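Long-range contacts in Serine/threonine-protein kinase/endoribonuclease IRE1 (Saccharomyces cerevisiae, PDB 2BE1), which senses unfolded proteins in the endoplasmic reticulum through its lumenal domain and, once activated, splices HAC1 precursor mRNA to switch on the unfolded protein response: residues L7-A15 with A24-I33; T208-I216 with L225-I233. One frame throughout, in Å; residues are numbered along the deposited sequence.

Contact 1 of 2, residues L7-A15 with A24-I33; sequences LSLSDILIA and AVDRRNGHII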
ATOM      1  N   LEU A   7     -32.333   1.649   8.794  1.00 59.35           N
ATOM      2  CA  LEU A   7     -31.355   2.706   9.149  1.00 56.83           C
ATOM      3  C   LEU A   7     -31.938   4.053   8.747  1.00 55.44           C
ATOM      4  O   LEU A   7     -32.309   4.188   7.579  1.00 55.50           O
ATOM      5  CB  LEU A   7     -30.011   2.495   8.436  1.00 56.93           C
ATOM      6  CG  LEU A   7     -28.758   1.903   9.139  1.00 56.92           C
ATOM      7  CD1 LEU A   7     -29.084   0.986  10.284  1.00 56.43           C
ATOM      8  CD2 LEU A   7     -27.796   1.178   8.183  1.00 56.22           C
ATOM      9  N   SER A   8     -32.054   5.028   9.670  1.00 53.20           N
ATOM     10  CA  SER A   8     -32.489   6.403   9.272  1.00 51.56           C
ATOM     11  C   SER A   8     -31.507   7.003   8.319  1.00 49.51           C
ATOM     12  O   SER A   8     -30.308   6.877   8.518  1.00 49.84           O
ATOM     13  CB  SER A   8     -32.528   7.414  10.414  1.00 51.73           C
ATOM     14  OG  SER A   8     -33.312   6.966  11.468  1.00 54.35           O
ATOM     15  N   LEU A   9     -31.994   7.664   7.293  1.00 46.51           N
ATOM     16  CA  LEU A   9     -31.107   8.476   6.557  1.00 43.92           C
ATOM     17  C   LEU A   9     -31.055   9.763   7.351  1.00 43.18           C
ATOM     18  O   LEU A   9     -32.035  10.399   7.593  1.00 43.37           O
ATOM     19  CB  LEU A   9     -31.610   8.630   5.142  1.00 43.26           C
ATOM     20  CG  LEU A   9     -30.999   9.588   4.137  1.00 41.04           C
ATOM     21  CD1 LEU A   9     -29.504   9.468   3.989  1.00 41.54           C
ATOM     22  CD2 LEU A   9     -31.629   9.199   2.870  1.00 39.83           C
ATOM     23  N   SER A  10     -29.890  10.108   7.827  1.00 42.60           N
ATOM     24  CA  SER A  10     -29.707  11.327   8.547  1.00 42.44           C
ATOM     25  C   SER A  10     -29.899  12.528   7.643  1.00 42.27           C
ATOM     26  O   SER A  10     -29.887  12.429   6.414  1.00 42.72           O
ATOM     27  CB  SER A  10     -28.291  11.330   9.104  1.00 42.74           C
ATOM     28  OG  SER A  10     -27.984  12.530   9.776  1.00 44.09           O
ATOM     29  N   ASP A  11     -30.064  13.679   8.261  1.00 41.79           N
ATOM     30  CA  ASP A  11     -30.156  14.913   7.527  1.00 41.50           C
ATOM     31  C   ASP A  11     -28.810  15.524   7.251  1.00 39.95           C
ATOM     32  O   ASP A  11     -28.685  16.474   6.494  1.00 39.71           O
ATOM     33  CB  ASP A  11     -30.964  15.872   8.344  1.00 42.94           C
ATOM     34  CG  ASP A  11     -32.393  15.763   8.035  1.00 46.60           C
ATOM     35  OD1 ASP A  11     -33.201  16.382   8.765  1.00 48.12           O
ATOM     36  OD2 ASP A  11     -32.683  15.048   7.040  1.00 50.96           O
ATOM     37  N   ILE A  12     -27.796  14.994   7.900  1.00 37.95           N
ATOM     38  CA  ILE A  12     -26.472  15.462   7.653  1.00 36.17           C
ATOM     39  C   ILE A  12     -25.933  14.765   6.435  1.00 35.25           C
ATOM     40  O   ILE A  12     -26.289  13.622   6.147  1.00 35.53           O
ATOM     41  CB  ILE A  12     -25.545  15.157   8.798  1.00 36.22           C
ATOM     42  CG1 ILE A  12     -26.198  15.520  10.131  1.00 36.48           C
ATOM     43  CG2 ILE A  12     -24.249  15.923   8.621  1.00 36.32           C
ATOM     44  CD1 ILE A  12     -26.798  16.904  10.172  1.00 37.52           C
ATOM     45  N   LEU A  13     -25.072  15.469   5.719  1.00 33.58           N
ATOM     46  CA  LEU A  13     -24.449  14.974   4.529  1.00 31.80           C
ATOM     47  C   LEU A  13     -23.069  15.505   4.691  1.00 30.79           C
ATOM     48  O   LEU A  13     -22.871  16.583   5.263  1.00 31.11           O
ATOM     49  CB  LEU A  13     -25.059  15.641   3.314  1.00 32.02           C
ATOM     50  CG  LEU A  13     -25.143  14.944   1.962  1.00 32.17           C
ATOM     51  CD1 LEU A  13     -26.110  15.710   1.106  1.00 32.50           C
ATOM     52  CD2 LEU A  13     -23.836  15.010   1.293  1.00 35.09           C
ATOM     53  N   ILE A  14     -22.106  14.765   4.167  1.00 28.75           N
ATOM     54  CA  ILE A  14     -20.758  15.160   4.321  1.00 26.55           C
ATOM     55  C   ILE A  14     -20.030  15.322   3.014  1.00 25.90           C
ATOM     56  O   ILE A  14     -20.008  14.389   2.154  1.00 25.52           O
ATOM     57  CB  ILE A  14     -20.108  14.240   5.232  1.00 25.90           C
ATOM     58  CG1 ILE A  14     -20.364  14.805   6.580  1.00 25.98           C
ATOM     59  CG2 ILE A  14     -18.638  14.250   5.048  1.00 26.26           C
ATOM     60  CD1 ILE A  14     -19.893  13.856   7.623  1.00 28.74           C
ATOM     61  N   ALA A  15     -19.435  16.518   2.905  1.00 24.61           N
ATOM     62  CA  ALA A  15     -18.786  16.970   1.728  1.00 23.74           C
ATOM     63  C   ALA A  15     -17.358  17.125   1.997  1.00 23.98           C
ATOM     64  O   ALA A  15     -16.979  17.613   3.076  1.00 23.85           O
ATOM     65  CB  ALA A  15     -19.302  18.237   1.376  1.00 23.53           C
ATOM     66  N   ALA A  24     -19.940  19.460   6.894  1.00 28.37           N
ATOM     67  CA  ALA A  24     -21.246  18.819   7.058  1.00 28.40           C
ATOM     68  C   ALA A  24     -22.275  19.794   6.555  1.00 28.39           C
ATOM     69  O   ALA A  24     -22.460  20.868   7.159  1.00 28.25           O
ATOM     70  CB  ALA A  24     -21.531  18.527   8.484  1.00 28.30           C
ATOM     71  N   VAL A  25     -22.897  19.433   5.426  1.00 28.30           N
ATOM     72  CA  VAL A  25     -23.980  20.231   4.824  1.00 28.16           C
ATOM     73  C   VAL A  25     -25.339  19.579   5.160  1.00 28.40           C
ATOM     74  O   VAL A  25     -25.436  18.337   5.207  1.00 27.48           O
ATOM     75  CB  VAL A  25     -23.778  20.515   3.286  1.00 27.22           C
ATOM     76  CG1 VAL A  25     -23.267  19.334   2.611  1.00 28.45           C
ATOM     77  CG2 VAL A  25     -25.075  20.873   2.660  1.00 26.77           C
ATOM     78  N   ASP A  26     -26.343  20.429   5.423  1.00 29.01           N
ATOM     79  CA  ASP A  26     -27.691  19.986   5.747  1.00 29.89           C
ATOM     80  C   ASP A  26     -28.443  19.611   4.504  1.00 30.20           C
ATOM     81  O   ASP A  26     -28.881  20.466   3.753  1.00 30.79           O
ATOM     82  CB  ASP A  26     -28.460  21.085   6.485  1.00 30.01           C
ATOM     83  CG  ASP A  26     -29.938  20.747   6.701  1.00 31.65           C
ATOM     84  OD1 ASP A  26     -30.667  21.629   7.155  1.00 32.95           O
ATOM     85  OD2 ASP A  26     -30.395  19.627   6.420  1.00 32.37           O
ATOM     86  N   ARG A  27     -28.624  18.318   4.335  1.00 30.47           N
ATOM     87  CA  ARG A  27     -29.421  17.722   3.275  1.00 31.05           C
ATOM     88  C   ARG A  27     -30.736  18.418   2.895  1.00 31.71           C
ATOM     89  O   ARG A  27     -31.287  18.186   1.817  1.00 31.68           O
ATOM     90  CB  ARG A  27     -29.760  16.297   3.704  1.00 31.22           C
ATOM     91  CG  ARG A  27     -29.942  15.362   2.560  1.00 30.77           C
ATOM     92  CD  ARG A  27     -30.373  14.008   2.984  1.00 28.63           C
ATOM     93  NE  ARG A  27     -30.489  13.138   1.821  1.00 27.64           N
ATOM     94  CZ  ARG A  27     -29.503  12.321   1.420  1.00 29.99           C
ATOM     95  NH1 ARG A  27     -28.342  12.300   2.100  1.00 29.64           N
ATOM     96  NH2 ARG A  27     -29.649  11.498   0.347  1.00 31.58           N
ATOM     97  N   ARG A  28     -31.267  19.259   3.755  1.00 32.87           N
ATOM     98  CA  ARG A  28     -32.583  19.760   3.433  1.00 34.44           C
ATOM     99  C   ARG A  28     -32.604  21.041   2.685  1.00 34.34           C
ATOM    100  O   ARG A  28     -33.606  21.378   2.085  1.00 34.21           O
ATOM    101  CB  ARG A  28     -33.488  19.834   4.630  1.00 35.27           C
ATOM    102  CG  ARG A  28     -34.300  18.531   4.805  1.00 38.79           C
ATOM    103  CD  ARG A  28     -34.612  18.345   6.278  1.00 44.04           C
ATOM    104  NE  ARG A  28     -33.543  18.956   7.071  1.00 46.59           N
ATOM    105  CZ  ARG A  28     -33.657  19.395   8.321  1.00 48.66           C
ATOM    106  NH1 ARG A  28     -32.588  19.946   8.879  1.00 50.52           N
ATOM    107  NH2 ARG A  28     -34.805  19.295   9.005  1.00 49.14           N
ATOM    108  N   ASN A  29     -31.482  21.737   2.692  1.00 34.30           N
ATOM    109  CA  ASN A  29     -31.424  23.026   2.079  1.00 33.70           C
ATOM    110  C   ASN A  29     -30.050  23.337   1.520  1.00 34.21           C
ATOM    111  O   ASN A  29     -29.883  24.318   0.805  1.00 34.76           O
ATOM    112  CB  ASN A  29     -31.763  24.026   3.140  1.00 33.02           C
ATOM    113  CG  ASN A  29     -31.012  23.779   4.386  1.00 32.73           C
ATOM    114  OD1 ASN A  29     -29.941  23.193   4.379  1.00 34.26           O
ATOM    115  ND2 ASN A  29     -31.550  24.238   5.476  1.00 32.09           N
ATOM    116  N   GLY A  30     -29.051  22.520   1.857  1.00 34.31           N
ATOM    117  CA  GLY A  30     -27.653  22.795   1.456  1.00 33.72           C
ATOM    118  C   GLY A  30     -26.950  23.837   2.322  1.00 33.57           C
ATOM    119  O   GLY A  30     -25.974  24.446   1.895  1.00 33.24           O
ATOM    120  N   HIS A  31     -27.477  24.041   3.526  1.00 33.15           N
ATOM    121  CA  HIS A  31     -26.866  24.845   4.546  1.00 33.17           C
ATOM    122  C   HIS A  31     -25.558  24.218   5.027  1.00 32.90           C
ATOM    123  O   HIS A  31     -25.482  23.006   5.272  1.00 32.35           O
ATOM    124  CB  HIS A  31     -27.840  24.939   5.714  1.00 33.71           C
ATOM    125  CG  HIS A  31     -28.802  26.071   5.600  1.00 36.13           C
ATOM    126  ND1 HIS A  31     -29.348  26.471   4.393  1.00 39.96           N
ATOM    127  CD2 HIS A  31     -29.315  26.908   6.536  1.00 38.78           C
ATOM    128  CE1 HIS A  31     -30.148  27.511   4.585  1.00 39.03           C
ATOM    129  NE2 HIS A  31     -30.136  27.803   5.872  1.00 39.63           N
ATOM    130  N   ILE A  32     -24.546  25.063   5.199  1.00 32.75           N
ATOM    131  CA  ILE A  32     -23.237  24.609   5.636  1.00 32.87           C
ATOM    132  C   ILE A  32     -23.163  24.543   7.173  1.00 33.35           C
ATOM    133  O   ILE A  32     -22.729  25.469   7.835  1.00 33.50           O
ATOM    134  CB  ILE A  32     -22.099  25.433   4.950  1.00 32.25           C
ATOM    135  CG1 ILE A  32     -22.071  25.077   3.478  1.00 31.69           C
ATOM    136  CG2 ILE A  32     -20.748  25.135   5.533  1.00 32.03           C
ATOM    137  CD1 ILE A  32     -21.193  25.899   2.657  1.00 32.79           C
ATOM    138  N   ILE A  33     -23.596  23.438   7.744  1.00 33.86           N
ATOM    139  CA  ILE A  33     -23.542  23.283   9.207  1.00 34.77           C
ATOM    140  C   ILE A  33     -22.144  23.501   9.895  1.00 35.40           C
ATOM    141  O   ILE A  33     -22.080  23.966  11.033  1.00 35.18           O
ATOM    142  CB  ILE A  33     -24.104  21.895   9.631  1.00 34.80           C
ATOM    143  CG1 ILE A  33     -25.326  21.502   8.777  1.00 35.18           C
ATOM    144  CG2 ILE A  33     -24.412  21.843  11.125  1.00 33.79           C
ATOM    145  CD1 ILE A  33     -25.909  20.136   9.145  1.00 35.34           C
TER
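L9 lays its two methyl carbons over one face of the R27 guanidinium. CD1 of L9 comes 3.6 Å from NH1 of R27, offset toward the rim of the group, and CD2 faces the NH2 end. The two side chains cross at about a right angle. R27 reaches this place because its chain is extended from CG to NE. L13 flanks the same arginine, with its CD1 near CG of R27. The charge itself is met beyond the hairpin: NE pairs with D212 and NH1 with D250.

R28 runs roughly at right angles to R27, to D26 and D11. It grips D26 side-on, with NE directed at the syn lone pair of OD2 and NH1 at OD1, 3.1 Å away. OD2 also accepts the backbone N of R28, which closes an Asx turn. OD1 of D11 sits above the centre of the R28 guanidinium, 3.1 Å from NE, a salt bridge of charge alone with no N-H pointing at the oxygen. The three residues form a network, and R28 probably offsets the charge of both acids.

The backbone frame is the beta hairpin of strands 8-17 and 22-26, part of an antiparallel sheet in the lumenal domain. L13 and V25 are its hydrogen-bonded pair: V25 N gives to L13 O at 2.9 Å, and the return bond is weak. R27 N adds a bond to D11 O at 2.8 Å, at the corner.

I12 and A24 share one sheet face, with CG2 of I12 3.8 Å from CB of A24. CD1 of I12 also meets CD1 of I33, in strand 31-36, at 3.5 Å. L13 and V25 point to the other face, and CB of L13 lies 4.2 Å from CG1 of V25.

Contact 2 of 2, residues T208-I216 with L225-I233; sequences TFSKDGMCI and LASDLDFRI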
ATOM      1  N   THR A 208     -27.779   2.387  -3.969  1.00 47.25           N
ATOM      2  CA  THR A 208     -27.915   2.512  -5.391  1.00 47.36           C
ATOM      3  C   THR A 208     -28.538   3.862  -5.862  1.00 47.43           C
ATOM      4  O   THR A 208     -28.149   4.405  -6.880  1.00 47.59           O
ATOM      5  CB  THR A 208     -28.668   1.276  -5.905  1.00 47.09           C
ATOM      6  OG1 THR A 208     -28.533   1.246  -7.318  1.00 48.15           O
ATOM      7  CG2 THR A 208     -30.190   1.244  -5.444  1.00 45.44           C
ATOM      8  N   PHE A 209     -29.483   4.396  -5.108  1.00 47.47           N
ATOM      9  CA  PHE A 209     -30.033   5.709  -5.395  1.00 47.72           C
ATOM     10  C   PHE A 209     -30.613   6.212  -4.088  1.00 47.70           C
ATOM     11  O   PHE A 209     -31.046   5.401  -3.255  1.00 47.80           O
ATOM     12  CB  PHE A 209     -31.109   5.656  -6.492  1.00 47.86           C
ATOM     13  CG  PHE A 209     -32.228   4.730  -6.170  1.00 49.13           C
ATOM     14  CD1 PHE A 209     -33.268   5.131  -5.285  1.00 50.11           C
ATOM     15  CD2 PHE A 209     -32.245   3.428  -6.710  1.00 50.91           C
ATOM     16  CE1 PHE A 209     -34.340   4.248  -4.934  1.00 50.41           C
ATOM     17  CE2 PHE A 209     -33.311   2.512  -6.378  1.00 51.19           C
ATOM     18  CZ  PHE A 209     -34.373   2.930  -5.491  1.00 50.31           C
ATOM     19  N   SER A 210     -30.619   7.537  -3.910  1.00 47.89           N
ATOM     20  CA  SER A 210     -30.960   8.155  -2.624  1.00 48.01           C
ATOM     21  C   SER A 210     -32.279   7.616  -2.065  1.00 47.73           C
ATOM     22  O   SER A 210     -33.257   7.571  -2.781  1.00 47.36           O
ATOM     23  CB  SER A 210     -30.977   9.684  -2.748  1.00 47.85           C
ATOM     24  OG  SER A 210     -29.748  10.213  -2.278  1.00 48.42           O
ATOM     25  N   LYS A 211     -32.280   7.158  -0.813  1.00 47.96           N
ATOM     26  CA  LYS A 211     -33.494   6.631  -0.171  1.00 48.37           C
ATOM     27  C   LYS A 211     -34.476   7.730  -0.025  1.00 47.45           C
ATOM     28  O   LYS A 211     -35.660   7.543  -0.102  1.00 48.15           O
ATOM     29  CB  LYS A 211     -33.211   6.101   1.228  1.00 49.30           C
ATOM     30  CG  LYS A 211     -32.682   4.665   1.296  1.00 52.51           C
ATOM     31  CD  LYS A 211     -33.237   3.992   2.587  1.00 57.48           C
ATOM     32  CE  LYS A 211     -33.100   2.461   2.566  1.00 59.85           C
ATOM     33  NZ  LYS A 211     -31.873   2.072   1.794  1.00 62.90           N
ATOM     34  N   ASP A 212     -33.934   8.885   0.270  1.00 46.84           N
ATOM     35  CA  ASP A 212     -34.523  10.190   0.051  1.00 45.71           C
ATOM     36  C   ASP A 212     -35.077  10.351  -1.336  1.00 45.50           C
ATOM     37  O   ASP A 212     -34.574   9.760  -2.267  1.00 46.33           O
ATOM     38  CB  ASP A 212     -33.343  11.127   0.103  1.00 45.19           C
ATOM     39  CG  ASP A 212     -33.663  12.305   0.776  1.00 43.74           C
ATOM     40  OD1 ASP A 212     -34.868  12.459   0.861  1.00 44.92           O
ATOM     41  OD2 ASP A 212     -32.768  13.026   1.227  1.00 42.80           O
ATOM     42  N   GLY A 213     -36.041  11.199  -1.554  1.00 44.99           N
ATOM     43  CA  GLY A 213     -36.257  11.532  -2.970  1.00 45.55           C
ATOM     44  C   GLY A 213     -35.017  12.192  -3.613  1.00 45.45           C
ATOM     45  O   GLY A 213     -34.681  11.955  -4.793  1.00 44.68           O
ATOM     46  N   MET A 214     -34.353  13.009  -2.782  1.00 45.84           N
ATOM     47  CA  MET A 214     -33.216  13.882  -3.122  1.00 45.79           C
ATOM     48  C   MET A 214     -32.088  13.158  -3.813  1.00 44.93           C
ATOM     49  O   MET A 214     -32.122  11.932  -4.046  1.00 45.95           O
ATOM     50  CB  MET A 214     -32.635  14.608  -1.871  1.00 46.29           C
ATOM     51  CG  MET A 214     -33.215  15.989  -1.546  1.00 48.90           C
ATOM     52  SD  MET A 214     -33.755  16.879  -3.044  1.00 56.06           S
ATOM     53  CE  MET A 214     -35.407  16.145  -3.316  1.00 55.44           C
ATOM     54  N   CYS A 215     -31.042  13.923  -4.075  1.00 42.83           N
ATOM     55  CA  CYS A 215     -30.067  13.498  -5.028  1.00 40.52           C
ATOM     56  C   CYS A 215     -29.124  14.708  -5.313  1.00 37.65           C
ATOM     57  O   CYS A 215     -29.490  15.648  -6.047  1.00 37.74           O
ATOM     58  CB  CYS A 215     -30.890  13.089  -6.237  1.00 40.44           C
ATOM     59  SG  CYS A 215     -29.940  13.211  -7.647  1.00 46.21           S
ATOM     60  N   ILE A 216     -27.956  14.747  -4.685  1.00 33.56           N
ATOM     61  CA  ILE A 216     -27.282  16.013  -4.673  1.00 29.64           C
ATOM     62  C   ILE A 216     -25.926  15.785  -5.350  1.00 28.35           C
ATOM     63  O   ILE A 216     -25.464  14.667  -5.342  1.00 27.47           O
ATOM     64  CB  ILE A 216     -27.192  16.642  -3.273  1.00 28.98           C
ATOM     65  CG1 ILE A 216     -25.818  16.409  -2.783  1.00 31.92           C
ATOM     66  CG2 ILE A 216     -28.149  16.070  -2.213  1.00 25.08           C
ATOM     67  CD1 ILE A 216     -25.259  17.605  -2.163  1.00 39.02           C
ATOM     68  N   LEU A 225     -25.574  21.247  -5.848  1.00 24.74           N
ATOM     69  CA  LEU A 225     -26.905  21.320  -6.391  1.00 24.83           C
ATOM     70  C   LEU A 225     -27.625  20.005  -6.103  1.00 25.71           C
ATOM     71  O   LEU A 225     -27.111  18.953  -6.427  1.00 25.74           O
ATOM     72  CB  LEU A 225     -26.816  21.570  -7.887  1.00 24.10           C
ATOM     73  CG  LEU A 225     -28.068  21.217  -8.673  1.00 23.36           C
ATOM     74  CD1 LEU A 225     -29.124  22.244  -8.379  1.00 22.32           C
ATOM     75  CD2 LEU A 225     -27.773  21.248 -10.160  1.00 23.99           C
ATOM     76  N   ALA A 226     -28.801  20.105  -5.471  1.00 27.45           N
ATOM     77  CA  ALA A 226     -29.752  18.996  -5.180  1.00 28.71           C
ATOM     78  C   ALA A 226     -30.915  19.037  -6.120  1.00 30.28           C
ATOM     79  O   ALA A 226     -31.616  20.050  -6.222  1.00 30.81           O
ATOM     80  CB  ALA A 226     -30.303  19.107  -3.797  1.00 27.45           C
ATOM     81  N   SER A 227     -31.164  17.926  -6.781  1.00 32.12           N
ATOM     82  CA  SER A 227     -32.367  17.824  -7.578  1.00 33.69           C
ATOM     83  C   SER A 227     -33.232  16.600  -7.205  1.00 34.88           C
ATOM     84  O   SER A 227     -32.760  15.621  -6.583  1.00 34.51           O
ATOM     85  CB  SER A 227     -31.961  17.758  -9.027  1.00 33.52           C
ATOM     86  OG  SER A 227     -31.114  16.636  -9.184  1.00 33.21           O
ATOM     87  N   ASP A 228     -34.499  16.657  -7.606  1.00 36.48           N
ATOM     88  CA  ASP A 228     -35.395  15.538  -7.366  1.00 38.47           C
ATOM     89  C   ASP A 228     -35.051  14.416  -8.294  1.00 39.37           C
ATOM     90  O   ASP A 228     -34.486  14.621  -9.388  1.00 38.78           O
ATOM     91  CB  ASP A 228     -36.878  15.912  -7.496  1.00 38.72           C
ATOM     92  CG  ASP A 228     -37.412  15.728  -8.897  1.00 40.48           C
ATOM     93  OD1 ASP A 228     -36.941  16.425  -9.828  1.00 42.20           O
ATOM     94  OD2 ASP A 228     -38.326  14.892  -9.050  1.00 41.85           O
ATOM     95  N   LEU A 229     -35.408  13.220  -7.840  1.00 41.05           N
ATOM     96  CA  LEU A 229     -34.998  12.034  -8.538  1.00 42.41           C
ATOM     97  C   LEU A 229     -35.908  11.704  -9.726  1.00 43.70           C
ATOM     98  O   LEU A 229     -35.422  11.307 -10.812  1.00 43.73           O
ATOM     99  CB  LEU A 229     -34.874  10.878  -7.581  1.00 41.72           C
ATOM    100  CG  LEU A 229     -33.888   9.943  -8.255  1.00 41.78           C
ATOM    101  CD1 LEU A 229     -32.457  10.284  -7.790  1.00 42.26           C
ATOM    102  CD2 LEU A 229     -34.252   8.463  -8.046  1.00 41.34           C
ATOM    103  N   ASP A 230     -37.210  11.894  -9.515  1.00 44.83           N
ATOM    104  CA  ASP A 230     -38.238  11.602 -10.505  1.00 46.17           C
ATOM    105  C   ASP A 230     -37.988  12.242 -11.824  1.00 45.06           C
ATOM    106  O   ASP A 230     -37.686  11.555 -12.766  1.00 45.39           O
ATOM    107  CB  ASP A 230     -39.568  12.129 -10.022  1.00 47.98           C
ATOM    108  CG  ASP A 230     -40.363  11.108  -9.209  1.00 52.57           C
ATOM    109  OD1 ASP A 230     -41.567  11.400  -8.965  1.00 56.39           O
ATOM    110  OD2 ASP A 230     -39.809  10.037  -8.832  1.00 57.10           O
ATOM    111  N   PHE A 231     -38.155  13.562 -11.875  1.00 44.09           N
ATOM    112  CA  PHE A 231     -37.801  14.390 -13.047  1.00 43.11           C
ATOM    113  C   PHE A 231     -36.709  15.451 -12.866  1.00 41.76           C
ATOM    114  O   PHE A 231     -36.964  16.609 -13.018  1.00 41.77           O
ATOM    115  CB  PHE A 231     -39.027  15.069 -13.647  1.00 43.39           C
ATOM    116  CG  PHE A 231     -40.300  14.939 -12.834  1.00 43.33           C
ATOM    117  CD1 PHE A 231     -41.447  14.368 -13.424  1.00 42.07           C
ATOM    118  CD2 PHE A 231     -40.383  15.428 -11.527  1.00 42.70           C
ATOM    119  CE1 PHE A 231     -42.612  14.254 -12.723  1.00 40.43           C
ATOM    120  CE2 PHE A 231     -41.569  15.314 -10.813  1.00 41.91           C
ATOM    121  CZ  PHE A 231     -42.672  14.725 -11.412  1.00 41.35           C
ATOM    122  N   ARG A 232     -35.517  15.022 -12.498  1.00 40.28           N
ATOM    123  CA  ARG A 232     -34.344  15.843 -12.417  1.00 39.30           C
ATOM    124  C   ARG A 232     -34.560  17.365 -12.362  1.00 36.72           C
ATOM    125  O   ARG A 232     -34.178  18.070 -13.294  1.00 37.20           O
ATOM    126  CB  ARG A 232     -33.486  15.501 -13.630  1.00 41.16           C
ATOM    127  CG  ARG A 232     -33.212  14.014 -13.798  1.00 46.10           C
ATOM    128  CD  ARG A 232     -32.733  13.480 -12.488  1.00 55.65           C
ATOM    129  NE  ARG A 232     -31.307  13.789 -12.268  1.00 63.38           N
ATOM    130  CZ  ARG A 232     -30.585  13.357 -11.218  1.00 66.26           C
ATOM    131  NH1 ARG A 232     -31.179  12.618 -10.264  1.00 67.60           N
ATOM    132  NH2 ARG A 232     -29.276  13.663 -11.113  1.00 65.80           N
ATOM    133  N   ILE A 233     -35.165  17.882 -11.291  1.00 33.09           N
ATOM    134  CA  ILE A 233     -35.372  19.330 -11.174  1.00 29.10           C
ATOM    135  C   ILE A 233     -34.805  19.903  -9.887  1.00 28.57           C
ATOM    136  O   ILE A 233     -35.066  19.345  -8.801  1.00 28.32           O
ATOM    137  CB  ILE A 233     -36.822  19.736 -11.295  1.00 28.20           C
ATOM    138  CG1 ILE A 233     -37.244  19.748 -12.760  1.00 25.44           C
ATOM    139  CG2 ILE A 233     -37.014  21.142 -10.754  1.00 26.83           C
ATOM    140  CD1 ILE A 233     -38.672  19.376 -13.009  1.00 20.60           C
TER
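With CG of L229 anti to the backbone N (chi1 -155°), CD1 of this leucine comes to C215, 3.6 Å from its CB. The M214 chain is bent at chi2 and chi3. The bends bring its thioether back to the 225-233 segment, although its CB starts out pointing away. SD of M214 then lies 4.2 Å from CB of A226, and CE lies 4.1 Å from CA of D228. CD2 of L229 also approaches the F209 ring obliquely, a loose contact.

A backbone hydrogen bond joins the segments where strand 223-227 ends. S227 N gives to C215 O at 2.9 Å, with an N-H...O angle of 162°. The same carbonyl oxygen takes a CA-H...O contact from A226. I216 and A226 follow as an antiparallel non-hydrogen-bonded pair, and their CB atoms are 4.0 Å apart. The pairing is therefore brief. Before I216 the first segment is loop, and past S227 the second leaves its strand.

D228 organises the turn that follows. OD2 accepts F231 N in an Asx motif, and OD1 accepts I233 N at 2.7 Å. OD1 also forms a salt bridge with R235, just beyond the segment.

The 208-216 loop connects helix 201-204 to strand 216-219, the edge of a three-stranded antiparallel sheet. Strand 223-227 is the middle strand and 234-237 the far one, from which W236 touches both I216 and A226. I216 also packs on L13 of strand 8-17 and L248 of strand 245-254.

In the fold
Contact 1 is largely buried and belongs to the five-stranded sheet. Contact 2 is partly buried and belongs to the separate three-stranded sheet, where a loop meets a strand end. Their centres are about 14 Å apart, on the same side of the chain's centre. The 208-216 loop joins them: its D212 pairs with R27 of contact 1, and its K211 and D212 pack on L9. Contact 1 combines strand pairing with one salt-bridge network and a separately paired arginine. Contact 2 relies on apolar and sulfur-bearing side chains with little strand pairing, and its acid D228 serves its own turn and R235. Neither contact touches the other protein chain of the assembly.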